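Local coordinates for outer membrane protein (Bartonella henselae, PDB 2FI9) that is of unknown function; it carries the name outer membrane protein but folds as a small alpha/beta domain of the DUF498/DUF598 family, at residues A[47-52]-A[121-126]; A[36-41]-A[59-64]; A[16-21]-A[109-114]; A[67-72]-A[94-99]; A[52-57]-A[81-86]. One frame throughout, in Å; residues are numbered along the deposited sequence.

Interaction 1 of 5, residues A[47-52]-A[121-126]; sequences IDMTGP and AALLFA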
# COMPACT_ATOMS: atom_id res chain seq x y z
N ILE A 47 -0.59 -8.63 4.36
CA ILE A 47 -1.98 -8.52 4.77
C ILE A 47 -2.83 -9.46 3.93
O ILE A 47 -2.62 -9.63 2.73
CB ILE A 47 -2.53 -7.08 4.70
CG1 ILE A 47 -2.04 -6.37 3.45
CG2 ILE A 47 -2.13 -6.28 5.96
CD1 ILE A 47 -3.00 -5.38 2.93
N ASP A 48 -3.79 -10.08 4.59
CA ASP A 48 -4.59 -11.10 3.97
C ASP A 48 -5.81 -10.48 3.31
O ASP A 48 -6.91 -10.57 3.84
CB ASP A 48 -5.02 -12.12 5.01
CG ASP A 48 -5.44 -13.43 4.39
OD1 ASP A 48 -4.93 -13.78 3.30
OD2 ASP A 48 -6.29 -14.12 5.01
N MET A 49 -5.60 -9.84 2.17
CA MET A 49 -6.72 -9.30 1.39
C MET A 49 -7.37 -10.43 0.57
O MET A 49 -6.69 -11.13 -0.17
CB MET A 49 -6.24 -8.17 0.46
CG MET A 49 -5.75 -6.89 1.17
SD MET A 49 -5.05 -5.64 0.05
CE MET A 49 -6.58 -4.89 -0.51
N THR A 50 -8.67 -10.63 0.73
CA THR A 50 -9.39 -11.62 -0.11
C THR A 50 -9.77 -11.03 -1.46
O THR A 50 -10.17 -11.75 -2.39
CB THR A 50 -10.69 -12.07 0.54
OG1 THR A 50 -11.53 -10.93 0.72
CG2 THR A 50 -10.42 -12.77 1.86
N GLY A 51 -9.66 -9.71 -1.55
CA GLY A 51 -10.10 -8.98 -2.72
C GLY A 51 -9.44 -7.63 -2.82
O GLY A 51 -8.87 -7.15 -1.84
N PRO A 52 -9.51 -7.02 -4.01
CA PRO A 52 -8.79 -5.78 -4.31
C PRO A 52 -9.30 -4.52 -3.60
O PRO A 52 -8.59 -3.51 -3.59
CB PRO A 52 -8.95 -5.66 -5.82
CG PRO A 52 -10.19 -6.39 -6.12
CD PRO A 52 -10.26 -7.52 -5.17
N ALA A 121 3.08 5.86 1.93
CA ALA A 121 2.73 4.50 2.31
C ALA A 121 2.02 3.89 1.12
O ALA A 121 1.48 4.61 0.28
CB ALA A 121 1.81 4.50 3.55
N ALA A 122 1.99 2.57 1.05
CA ALA A 122 1.25 1.87 0.00
C ALA A 122 0.54 0.65 0.56
O ALA A 122 1.09 -0.07 1.39
CB ALA A 122 2.19 1.46 -1.12
N LEU A 123 -0.69 0.42 0.09
CA LEU A 123 -1.39 -0.82 0.34
C LEU A 123 -1.52 -1.47 -1.01
O LEU A 123 -2.10 -0.88 -1.92
CB LEU A 123 -2.78 -0.53 0.92
CG LEU A 123 -3.70 -1.73 1.14
CD1 LEU A 123 -3.05 -2.81 1.97
CD2 LEU A 123 -5.02 -1.30 1.80
N LEU A 124 -0.99 -2.67 -1.17
CA LEU A 124 -0.89 -3.24 -2.51
C LEU A 124 -1.55 -4.61 -2.61
O LEU A 124 -1.05 -5.57 -2.03
CB LEU A 124 0.57 -3.32 -2.95
CG LEU A 124 1.39 -2.02 -2.87
CD1 LEU A 124 2.88 -2.26 -3.00
CD2 LEU A 124 0.96 -1.00 -3.93
N PHE A 125 -2.67 -4.70 -3.34
CA PHE A 125 -3.28 -5.99 -3.62
C PHE A 125 -2.44 -6.72 -4.63
O PHE A 125 -2.17 -6.20 -5.71
CB PHE A 125 -4.69 -5.82 -4.15
CG PHE A 125 -5.40 -7.13 -4.40
CD1 PHE A 125 -5.86 -7.90 -3.34
CD2 PHE A 125 -5.67 -7.55 -5.70
CE1 PHE A 125 -6.54 -9.09 -3.57
CE2 PHE A 125 -6.38 -8.74 -5.94
CZ PHE A 125 -6.81 -9.51 -4.88
N ALA A 126 -2.03 -7.94 -4.29
CA ALA A 126 -1.16 -8.73 -5.15
C ALA A 126 -1.95 -9.25 -6.33
O ALA A 126 -2.97 -9.89 -6.15
CB ALA A 126 -0.59 -9.88 -4.38
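P52 and F125 bring the two backbones closest, their CA atoms 5.6 Å apart, where the irregular loop 47-52 turns round L123 and F125 on the last strand and just after it; no hydrogen bond joins the two segments. The F125 ring is the centre of the contact. With CG anti to the backbone N (chi1 -177°), the ring is carried into the bend of the loop. P52 covers one of its faces. CB of P52 makes a CH-pi contact, 4.1 Å from the ring centroid of F125 and 21° off the ring normal. The imide N of P52 sits 3.6 Å above the F125 ring plane, over its centre. M49 meets the same ring differently, its CB lying in the ring plane 3.8 Å from F125 CD1. The peptide of G51 comes in obliquely, with its C 3.3 Å from F125 CE1.

Two residues earlier, L123 takes part through CD1, which lies 4.0 Å from M49 SD. The same sulfur is 4.1 Å from F125 CA, so SD touches both residues, and the bend of the M49 chain at chi3 (82°) turns its methyl CE towards F125 CD1. S36 of the adjoining strand also touches both M49 and F125, and F125 O is hydrogen-bonded to T103 OG1. Across the pair, then, attachment is by dispersion, with one C-H group over the ring face and another at its edge. Between these segments the loop is packed on the ring without main-chain bonds, while its I47 end is bonded through the backbone to S36 of strand 36-40.

Interaction 2 of 5, residues A[36-41]-A[59-64]; sequences SIICIP and ISRVLE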
# COMPACT_ATOMS: atom_id res chain seq x y z
N SER A 36 -0.71 -10.02 -0.61
CA SER A 36 -0.81 -8.58 -0.60
C SER A 36 0.05 -7.99 0.51
O SER A 36 0.33 -8.66 1.52
CB SER A 36 -2.27 -8.18 -0.42
OG SER A 36 -3.07 -8.67 -1.50
N ILE A 37 0.48 -6.74 0.34
CA ILE A 37 1.37 -6.11 1.32
C ILE A 37 0.95 -4.69 1.63
O ILE A 37 0.29 -4.01 0.82
CB ILE A 37 2.87 -6.13 0.87
CG1 ILE A 37 3.06 -5.43 -0.49
CG2 ILE A 37 3.39 -7.55 0.84
CD1 ILE A 37 4.52 -5.14 -0.83
N ILE A 38 1.32 -4.26 2.82
CA ILE A 38 1.23 -2.86 3.18
C ILE A 38 2.67 -2.37 3.50
O ILE A 38 3.44 -3.08 4.12
CB ILE A 38 0.25 -2.66 4.34
CG1 ILE A 38 -0.26 -1.23 4.38
CG2 ILE A 38 0.84 -3.09 5.69
CD1 ILE A 38 -1.52 -1.09 5.20
N CYS A 39 3.02 -1.18 3.01
CA CYS A 39 4.36 -0.64 3.12
C CYS A 39 4.23 0.66 3.86
O CYS A 39 3.66 1.62 3.34
CB CYS A 39 4.94 -0.37 1.73
SG CYS A 39 4.90 -1.79 0.62
N ILE A 40 4.73 0.70 5.08
CA ILE A 40 4.57 1.87 5.93
C ILE A 40 5.93 2.17 6.59
O ILE A 40 6.86 1.37 6.47
CB ILE A 40 3.43 1.65 6.96
CG1 ILE A 40 3.65 0.34 7.73
CG2 ILE A 40 2.10 1.60 6.22
CD1 ILE A 40 2.61 0.06 8.81
N PRO A 41 6.10 3.36 7.21
CA PRO A 41 7.43 3.64 7.78
C PRO A 41 8.02 2.54 8.68
O PRO A 41 9.25 2.38 8.70
CB PRO A 41 7.20 4.94 8.56
CG PRO A 41 6.17 5.63 7.73
CD PRO A 41 5.20 4.52 7.35
N ILE A 59 -6.35 -1.29 6.45
CA ILE A 59 -5.65 -0.01 6.55
C ILE A 59 -5.34 0.38 8.01
O ILE A 59 -4.79 1.46 8.27
CB ILE A 59 -6.42 1.14 5.82
CG1 ILE A 59 -7.76 1.44 6.51
CG2 ILE A 59 -6.62 0.80 4.34
CD1 ILE A 59 -8.27 2.86 6.25
N SER A 60 -5.67 -0.50 8.94
CA SER A 60 -5.48 -0.23 10.37
C SER A 60 -4.04 0.18 10.74
O SER A 60 -3.85 1.06 11.57
CB SER A 60 -5.93 -1.42 11.21
OG SER A 60 -5.24 -2.60 10.84
N ARG A 61 -3.03 -0.44 10.12
CA ARG A 61 -1.65 -0.08 10.42
C ARG A 61 -1.29 1.32 9.91
O ARG A 61 -0.48 2.03 10.53
CB ARG A 61 -0.67 -1.11 9.86
CG ARG A 61 -0.46 -2.32 10.75
CD ARG A 61 0.65 -3.19 10.17
NE ARG A 61 0.87 -4.41 10.94
CZ ARG A 61 1.64 -4.50 12.03
NH1 ARG A 61 2.29 -3.44 12.51
NH2 ARG A 61 1.79 -5.67 12.64
N VAL A 62 -1.89 1.69 8.78
CA VAL A 62 -1.73 3.02 8.20
C VAL A 62 -2.31 4.06 9.15
O VAL A 62 -1.65 5.05 9.47
CB VAL A 62 -2.38 3.13 6.81
CG1 VAL A 62 -2.40 4.58 6.33
CG2 VAL A 62 -1.64 2.28 5.84
N LEU A 63 -3.53 3.83 9.61
CA LEU A 63 -4.17 4.77 10.51
C LEU A 63 -3.32 4.93 11.78
O LEU A 63 -3.09 6.04 12.26
CB LEU A 63 -5.60 4.30 10.85
CG LEU A 63 -6.55 4.26 9.64
CD1 LEU A 63 -7.90 3.68 10.04
CD2 LEU A 63 -6.75 5.63 9.00
N GLU A 64 -2.83 3.81 12.29
CA GLU A 64 -2.07 3.81 13.54
C GLU A 64 -0.73 4.55 13.44
O GLU A 64 -0.22 5.07 14.43
CB GLU A 64 -1.85 2.36 14.00
CG GLU A 64 -3.15 1.65 14.46
CD GLU A 64 -3.02 0.12 14.51
OE1 GLU A 64 -1.87 -0.38 14.51
OE2 GLU A 64 -4.05 -0.59 14.58
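This is buried helix-on-sheet packing, in which I38 and I40 of strand 36-40 meet V62 and R61 of the short helix 60-64 in an alpha/beta fold built on a five-stranded mixed sheet. The evidence is the axis geometry: the strand and helix segments approach to 9.2 Å and run in nearly the same direction, 9° apart, with no hydrogen bond between them. The nearest CA pairs are I38 with I59 at 8.2 Å and I40 with V62 at 6.8 Å.

I38 and I40, two residues apart in the strand, both direct their side chains to the helix, while C39 between them points away. V62 answers both with one methyl, CG2, which stands 3.8 Å from I40 CG2. Its chi1 of 171° puts CG1 anti to the backbone N and leaves CG2 facing the strand. CG1 itself packs on I96, just before strand 97-101, and V62 also touches L72 of strand 71-75. R61 contributes its aliphatic part: I40 CD1 touches CB of R61 at 3.6 Å, the two chains crossing at about a right angle, and the guanidinium group makes a cation-pi contact with Y45 of strand 43-47. The tightest touch is between I38 CD1 and V62 CG2, 3.4 Å apart, closer than carbons usually pack.

Interaction 3 of 5, residues A[16-21]-A[109-114]; sequences APIDAY and TFNVLL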
# COMPACT_ATOMS: atom_id res chain seq x y z
N ALA A 16 11.05 -0.07 1.33
CA ALA A 16 12.08 -0.34 0.31
C ALA A 16 11.40 -0.21 -1.04
O ALA A 16 10.20 -0.40 -1.13
CB ALA A 16 12.64 -1.75 0.47
N PRO A 17 12.16 0.09 -2.11
CA PRO A 17 11.47 0.02 -3.41
C PRO A 17 10.90 -1.38 -3.64
O PRO A 17 11.49 -2.37 -3.20
CB PRO A 17 12.57 0.32 -4.43
CG PRO A 17 13.70 0.91 -3.66
CD PRO A 17 13.55 0.52 -2.22
N ILE A 18 9.75 -1.45 -4.31
CA ILE A 18 9.16 -2.72 -4.70
C ILE A 18 9.70 -3.03 -6.10
O ILE A 18 9.36 -2.33 -7.07
CB ILE A 18 7.61 -2.67 -4.68
CG1 ILE A 18 7.07 -2.27 -3.30
CG2 ILE A 18 6.99 -4.00 -5.15
CD1 ILE A 18 7.68 -2.98 -2.12
N ASP A 19 10.53 -4.06 -6.19
CA ASP A 19 11.26 -4.39 -7.42
C ASP A 19 10.45 -5.15 -8.47
O ASP A 19 10.84 -5.19 -9.63
CB ASP A 19 12.56 -5.13 -7.09
CG ASP A 19 13.46 -4.32 -6.18
OD1 ASP A 19 13.52 -3.09 -6.35
OD2 ASP A 19 14.10 -4.91 -5.29
N ALA A 20 9.34 -5.76 -8.05
CA ALA A 20 8.49 -6.53 -8.96
C ALA A 20 7.12 -6.76 -8.35
O ALA A 20 6.97 -6.74 -7.13
CB ALA A 20 9.14 -7.85 -9.33
N TYR A 21 6.13 -6.96 -9.22
CA TYR A 21 4.80 -7.40 -8.83
C TYR A 21 4.36 -8.41 -9.88
O TYR A 21 5.05 -8.61 -10.90
CB TYR A 21 3.83 -6.21 -8.74
CG TYR A 21 3.62 -5.48 -10.06
CD1 TYR A 21 2.54 -5.77 -10.87
CD2 TYR A 21 4.52 -4.50 -10.49
CE1 TYR A 21 2.35 -5.11 -12.10
CE2 TYR A 21 4.34 -3.84 -11.71
CZ TYR A 21 3.26 -4.15 -12.50
OH TYR A 21 3.06 -3.50 -13.69
N THR A 109 4.46 4.39 -8.66
CA THR A 109 4.28 5.68 -7.98
C THR A 109 4.88 5.66 -6.59
O THR A 109 5.54 6.63 -6.19
CB THR A 109 2.78 6.09 -7.87
OG1 THR A 109 2.16 6.08 -9.17
CG2 THR A 109 2.64 7.48 -7.29
N PHE A 110 4.64 4.58 -5.84
CA PHE A 110 5.30 4.39 -4.54
C PHE A 110 6.82 4.51 -4.64
O PHE A 110 7.45 5.21 -3.84
CB PHE A 110 4.94 3.04 -3.92
CG PHE A 110 5.66 2.76 -2.62
CD1 PHE A 110 5.27 3.41 -1.45
CD2 PHE A 110 6.75 1.88 -2.58
CE1 PHE A 110 5.93 3.17 -0.25
CE2 PHE A 110 7.43 1.63 -1.35
CZ PHE A 110 7.02 2.27 -0.19
N ASN A 111 7.41 3.80 -5.60
CA ASN A 111 8.86 3.81 -5.76
C ASN A 111 9.39 5.21 -5.98
O ASN A 111 10.38 5.61 -5.36
CB ASN A 111 9.29 2.88 -6.91
CG ASN A 111 9.16 1.41 -6.55
OD1 ASN A 111 8.94 1.06 -5.39
ND2 ASN A 111 9.33 0.55 -7.54
N VAL A 112 8.70 5.97 -6.84
CA VAL A 112 9.12 7.31 -7.20
C VAL A 112 9.05 8.23 -5.98
O VAL A 112 10.03 8.90 -5.64
CB VAL A 112 8.29 7.87 -8.39
CG1 VAL A 112 8.39 9.39 -8.46
CG2 VAL A 112 8.76 7.24 -9.71
N LEU A 113 7.91 8.22 -5.29
CA LEU A 113 7.72 9.06 -4.11
C LEU A 113 8.65 8.67 -2.96
O LEU A 113 9.14 9.54 -2.22
CB LEU A 113 6.27 9.02 -3.65
CG LEU A 113 5.22 9.61 -4.59
CD1 LEU A 113 3.86 9.34 -4.02
CD2 LEU A 113 5.44 11.11 -4.75
N LEU A 114 8.89 7.37 -2.81
CA LEU A 114 9.86 6.88 -1.82
C LEU A 114 11.27 7.45 -2.07
O LEU A 114 11.94 7.93 -1.15
CB LEU A 114 9.89 5.35 -1.80
CG LEU A 114 10.79 4.76 -0.71
CD1 LEU A 114 10.26 5.13 0.69
CD2 LEU A 114 10.89 3.26 -0.89
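Two hydrogen bonds, both made by the side chain of N111, fasten I18 to helix 103-115. The I18 N-H is given to N111 OD1 (2.9 Å, 159° at the hydrogen), and N111 ND2 donates to I18 O, also at 2.9 Å and nearly straight at 174°. The carbonyl O of I18 lies in the asparagine amide plane, whereas I18 N stands tilted from the plane of the N111 side-chain carbonyl. One residue's N and O thus grip both ends of the amide, which fixes its rotation.

Apolar contacts flank this clamp. L114, with CG anti to the backbone N (chi1 -175°), extends CD2 against the A16-P17 peptide, 3.5 Å from A16 C, and crosses the P17 ring at about a right angle, CD of P17 lying 4.0 Å from CD2 of L114. F110 touches I18 more loosely, CG1 of I18 to CD2 of F110 at 4.2 Å.

A polar atom also meets an aromatic edge: A16 O lies in the plane of the F110 ring, 3.4 Å from CE2 of F110. F110 packs further on L73, V120 and A122 of the five-stranded sheet, and I18 on F26 and F28 of strand 25-28. Such pairing of a side-chain amide with a main-chain N-H and C=O imitates a beta-bridge, here attaching the edge strand 18-22 of the small antiparallel sheet to a helix.

Interaction 4 of 5, residues A[67-72]-A[94-99]; sequences DQIEVL and KRISSD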
# COMPACT_ATOMS: atom_id res chain seq x y z
N ASP A 67 0.81 9.64 12.00
CA ASP A 67 1.71 10.74 12.30
C ASP A 67 2.92 10.77 11.35
O ASP A 67 3.52 11.82 11.17
CB ASP A 67 2.18 10.71 13.76
CG ASP A 67 1.26 11.50 14.70
OD1 ASP A 67 0.44 12.32 14.23
OD2 ASP A 67 1.38 11.33 15.94
N GLN A 68 3.24 9.64 10.72
CA GLN A 68 4.42 9.54 9.84
C GLN A 68 4.05 9.29 8.37
O GLN A 68 4.92 9.01 7.55
CB GLN A 68 5.38 8.44 10.31
CG GLN A 68 6.27 8.81 11.50
CD GLN A 68 5.70 8.38 12.85
OE1 GLN A 68 6.24 8.72 13.91
NE2 GLN A 68 4.61 7.60 12.81
N ILE A 69 2.77 9.38 8.06
CA ILE A 69 2.26 9.13 6.70
C ILE A 69 1.46 10.33 6.24
O ILE A 69 0.46 10.69 6.88
CB ILE A 69 1.38 7.84 6.66
CG1 ILE A 69 2.21 6.62 7.08
CG2 ILE A 69 0.77 7.64 5.27
CD1 ILE A 69 1.39 5.39 7.42
N GLU A 70 1.89 10.96 5.14
CA GLU A 70 1.10 12.04 4.51
C GLU A 70 0.27 11.55 3.35
O GLU A 70 -0.81 12.10 3.06
CB GLU A 70 2.00 13.16 3.99
CG GLU A 70 2.75 13.92 5.06
CD GLU A 70 3.03 15.36 4.65
OE1 GLU A 70 2.06 16.06 4.25
OE2 GLU A 70 4.21 15.78 4.73
N VAL A 71 0.77 10.53 2.66
CA VAL A 71 0.07 10.03 1.45
C VAL A 71 0.04 8.50 1.42
O VAL A 71 1.06 7.84 1.68
CB VAL A 71 0.65 10.65 0.12
CG1 VAL A 71 2.12 10.41 -0.02
CG2 VAL A 71 -0.09 10.11 -1.13
N LEU A 72 -1.14 7.96 1.15
CA LEU A 72 -1.32 6.53 0.97
C LEU A 72 -1.74 6.21 -0.47
O LEU A 72 -2.77 6.71 -0.98
CB LEU A 72 -2.37 5.99 1.95
CG LEU A 72 -2.69 4.50 1.77
CD1 LEU A 72 -1.48 3.61 2.09
CD2 LEU A 72 -3.89 4.13 2.60
N LYS A 94 -7.50 11.30 9.70
CA LYS A 94 -6.09 11.22 10.09
C LYS A 94 -5.23 12.09 9.18
O LYS A 94 -4.00 12.02 9.23
CB LYS A 94 -5.61 9.77 10.04
CG LYS A 94 -6.28 8.84 11.05
CD LYS A 94 -5.81 9.11 12.45
CE LYS A 94 -6.43 8.15 13.42
NZ LYS A 94 -6.13 8.60 14.80
N ARG A 95 -5.89 12.90 8.35
CA ARG A 95 -5.24 13.82 7.41
C ARG A 95 -4.25 13.09 6.49
O ARG A 95 -3.17 13.61 6.21
CB ARG A 95 -4.50 14.96 8.14
CG ARG A 95 -5.29 15.65 9.26
CD ARG A 95 -6.43 16.44 8.71
NE ARG A 95 -7.40 16.81 9.75
CZ ARG A 95 -8.70 16.96 9.53
NH1 ARG A 95 -9.20 16.75 8.32
NH2 ARG A 95 -9.51 17.31 10.53
N ILE A 96 -4.61 11.89 6.07
CA ILE A 96 -3.82 11.18 5.08
C ILE A 96 -4.45 11.38 3.72
O ILE A 96 -5.63 11.05 3.52
CB ILE A 96 -3.70 9.68 5.40
CG1 ILE A 96 -3.03 9.48 6.76
CG2 ILE A 96 -2.94 8.94 4.28
CD1 ILE A 96 -3.14 8.08 7.26
N SER A 97 -3.69 11.94 2.79
CA SER A 97 -4.18 12.10 1.44
C SER A 97 -3.97 10.76 0.71
O SER A 97 -2.90 10.14 0.81
CB SER A 97 -3.53 13.33 0.75
OG SER A 97 -2.39 13.00 -0.01
N SER A 98 -5.00 10.28 0.03
CA SER A 98 -4.94 8.94 -0.52
C SER A 98 -5.57 8.83 -1.88
O SER A 98 -6.43 9.63 -2.26
CB SER A 98 -5.55 7.92 0.45
OG SER A 98 -6.94 8.14 0.63
N ASP A 99 -5.15 7.82 -2.64
CA ASP A 99 -5.71 7.63 -3.94
C ASP A 99 -5.56 6.19 -4.39
O ASP A 99 -4.64 5.49 -3.96
CB ASP A 99 -5.09 8.58 -4.94
CG ASP A 99 -6.01 8.87 -6.10
OD1 ASP A 99 -7.24 8.52 -6.05
OD2 ASP A 99 -5.50 9.45 -7.08
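I96 and L72 meet because chi1 of I96 (-60°) places CG2 anti to the backbone N, where this methyl lies 3.8 Å from L72 CB. I69 has the same first torsion, -61°, and brings its own CG2 within 4.1 Å of I96 CG2. The two isoleucines and L72 thus form a small apolar patch, with V62 of helix 60-64 touching all three.

Main-chain bonds set the register. S97 N donates to E70 O at 2.9 Å, and S97 O accepts from L72 N at 2.8 Å. S97 is thereby bonded to the two neighbours of V71. The next bond runs from D99 N to L72 O at 3.1 Å, as in a parallel ladder with V71 opposite S97 and L72 opposite S98. It joins the two strands of a beta-alpha-beta crossover, with helix 85-93 between them; a Schellman motif with R95 at its C-prime position ends that helix just before strand 97-101.

On the face bearing V71 and S97, CG2 of V71 comes 3.4 Å from S97 O and 3.9 Å from S97 OG. On the other, CB of S98 faces CB of L72 at 4.0 Å, and L91 of helix 85-93 packs against both residues.

Interaction 5 of 5, residues A[52-57]-A[81-86]; sequences PVPTQE and LRLPEE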
# COMPACT_ATOMS: atom_id res chain seq x y z
N PRO A 52 -9.51 -7.02 -4.01
CA PRO A 52 -8.79 -5.78 -4.31
C PRO A 52 -9.30 -4.52 -3.60
O PRO A 52 -8.59 -3.51 -3.59
CB PRO A 52 -8.95 -5.66 -5.82
CG PRO A 52 -10.19 -6.39 -6.12
CD PRO A 52 -10.26 -7.52 -5.17
N VAL A 53 -10.49 -4.56 -3.02
CA VAL A 53 -11.02 -3.40 -2.29
C VAL A 53 -10.64 -3.52 -0.81
O VAL A 53 -11.04 -4.48 -0.15
CB VAL A 53 -12.56 -3.26 -2.37
CG1 VAL A 53 -12.98 -1.96 -1.72
CG2 VAL A 53 -13.08 -3.33 -3.82
N PRO A 54 -9.87 -2.55 -0.29
CA PRO A 54 -9.41 -2.66 1.08
C PRO A 54 -10.55 -2.51 2.09
O PRO A 54 -11.56 -1.85 1.80
CB PRO A 54 -8.42 -1.50 1.23
CG PRO A 54 -8.73 -0.57 0.18
CD PRO A 54 -9.41 -1.31 -0.94
N THR A 55 -10.37 -3.15 3.24
CA THR A 55 -11.30 -3.04 4.34
C THR A 55 -10.71 -2.11 5.40
O THR A 55 -9.55 -1.69 5.30
CB THR A 55 -11.58 -4.42 4.98
OG1 THR A 55 -10.39 -4.89 5.62
CG2 THR A 55 -12.01 -5.42 3.92
N GLN A 56 -11.51 -1.80 6.42
CA GLN A 56 -11.04 -1.01 7.56
C GLN A 56 -9.83 -1.67 8.23
O GLN A 56 -8.84 -1.00 8.51
CB GLN A 56 -12.20 -0.74 8.52
CG GLN A 56 -13.31 0.07 7.82
CD GLN A 56 -14.62 0.18 8.58
OE1 GLN A 56 -14.64 0.16 9.82
NE2 GLN A 56 -15.72 0.32 7.84
N GLU A 57 -9.90 -2.98 8.46
CA GLU A 57 -8.75 -3.75 8.97
C GLU A 57 -7.50 -3.62 8.10
O GLU A 57 -6.38 -3.43 8.61
CB GLU A 57 -9.10 -5.23 9.03
CG GLU A 57 -9.60 -5.71 10.36
CD GLU A 57 -9.32 -7.20 10.57
OE1 GLU A 57 -9.89 -7.78 11.52
OE2 GLU A 57 -8.54 -7.78 9.78
N LEU A 81 -10.11 0.82 -8.72
CA LEU A 81 -11.40 0.73 -8.01
C LEU A 81 -11.55 1.88 -7.03
O LEU A 81 -10.57 2.39 -6.51
CB LEU A 81 -11.48 -0.59 -7.24
CG LEU A 81 -11.27 -1.87 -8.03
CD1 LEU A 81 -11.49 -3.10 -7.14
CD2 LEU A 81 -12.19 -1.92 -9.26
N ARG A 82 -12.80 2.30 -6.78
CA ARG A 82 -13.10 3.38 -5.84
C ARG A 82 -12.82 2.99 -4.41
O ARG A 82 -13.03 1.85 -4.01
CB ARG A 82 -14.58 3.78 -5.96
CG ARG A 82 -14.94 4.38 -7.31
CD ARG A 82 -14.34 5.78 -7.55
NE ARG A 82 -14.23 6.60 -6.33
CZ ARG A 82 -15.26 7.08 -5.63
NH1 ARG A 82 -16.51 6.84 -6.00
NH2 ARG A 82 -15.02 7.80 -4.54
N LEU A 83 -12.35 3.95 -3.64
CA LEU A 83 -12.15 3.77 -2.22
C LEU A 83 -13.52 3.86 -1.54
O LEU A 83 -14.26 4.81 -1.79
CB LEU A 83 -11.22 4.86 -1.69
CG LEU A 83 -10.70 4.71 -0.27
CD1 LEU A 83 -9.95 3.40 -0.12
CD2 LEU A 83 -9.80 5.90 0.04
N PRO A 84 -13.90 2.84 -0.74
CA PRO A 84 -15.20 2.84 -0.07
C PRO A 84 -15.34 4.05 0.86
O PRO A 84 -14.35 4.53 1.43
CB PRO A 84 -15.19 1.55 0.74
CG PRO A 84 -14.11 0.69 0.13
CD PRO A 84 -13.11 1.62 -0.45
N GLU A 85 -16.57 4.51 1.01
CA GLU A 85 -16.92 5.68 1.81
C GLU A 85 -16.32 5.64 3.23
O GLU A 85 -15.75 6.62 3.71
CB GLU A 85 -18.45 5.80 1.85
CG GLU A 85 -19.01 6.96 2.67
CD GLU A 85 -20.53 7.07 2.56
OE1 GLU A 85 -21.16 6.25 1.86
OE2 GLU A 85 -21.11 7.98 3.19
N GLU A 86 -16.47 4.50 3.89
CA GLU A 86 -15.99 4.27 5.24
C GLU A 86 -14.48 4.53 5.38
O GLU A 86 -14.03 5.13 6.35
CB GLU A 86 -16.31 2.83 5.66
CG GLU A 86 -17.80 2.52 5.76
CD GLU A 86 -18.49 2.17 4.41
OE1 GLU A 86 -17.90 2.30 3.31
OE2 GLU A 86 -19.67 1.77 4.47
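V53 and P84 run antiparallel past one another, and the methyl CG1 of V53 presses on the ring at CG of P84, 3.4 Å away and tighter than usual for two carbons. With chi1 of V53 at -174°, CG1 is anti to the backbone N and the other methyl, CG2, turns to L81. There it meets CD1 of L81 at 3.7 Å, the side chains crossing at about a right angle. The same L81 CD1 also touches P52, 3.7 Å from its CG, so one leucine methyl touches both the proline ring and the valine branch.

P54 and L83 likewise meet at about a right angle, CG of P54 lying 4.2 Å from CD1 of L83. At the far end Q56 reaches across with an extended chain beyond CG, and its amide touches the aliphatic part of E86, NE2 of Q56 lying 3.4 Å from CB of E86; the E86 carboxylate turns away, and no hydrogen bond joins the segments.

The two segments run in nearly the same direction, 11° apart from end to end. P84 occupies the N-cap position of helix 85-93, and the loop 52-57 lies against the approach to this helix: P54 and Q56 both touch L87, and P54 and L83 share I74 of strand 71-75.

How the interactions relate
From the N terminus, interaction 3 closes the widest loop, joining residues 16-21 to helix 103-115, and interactions 2, 4 and 5 all nest inside it. Interaction 1 crosses interaction 3, since its second segment, on strand 120-124, lies beyond that helix; it encloses interactions 4 and 5. Interaction 2 crosses both 1 and 5 but closes before interaction 4 opens, while interactions 4 and 5 cross each other. Strands 36-40, 120-124, 71-75 and 97-101 tie interactions 2, 1 and 4 into one sheet. Interactions 1 and 5 share P52, whereas interactions 3 and 5, with centres about 21 Å apart, lie on opposite sides of the chain's centre.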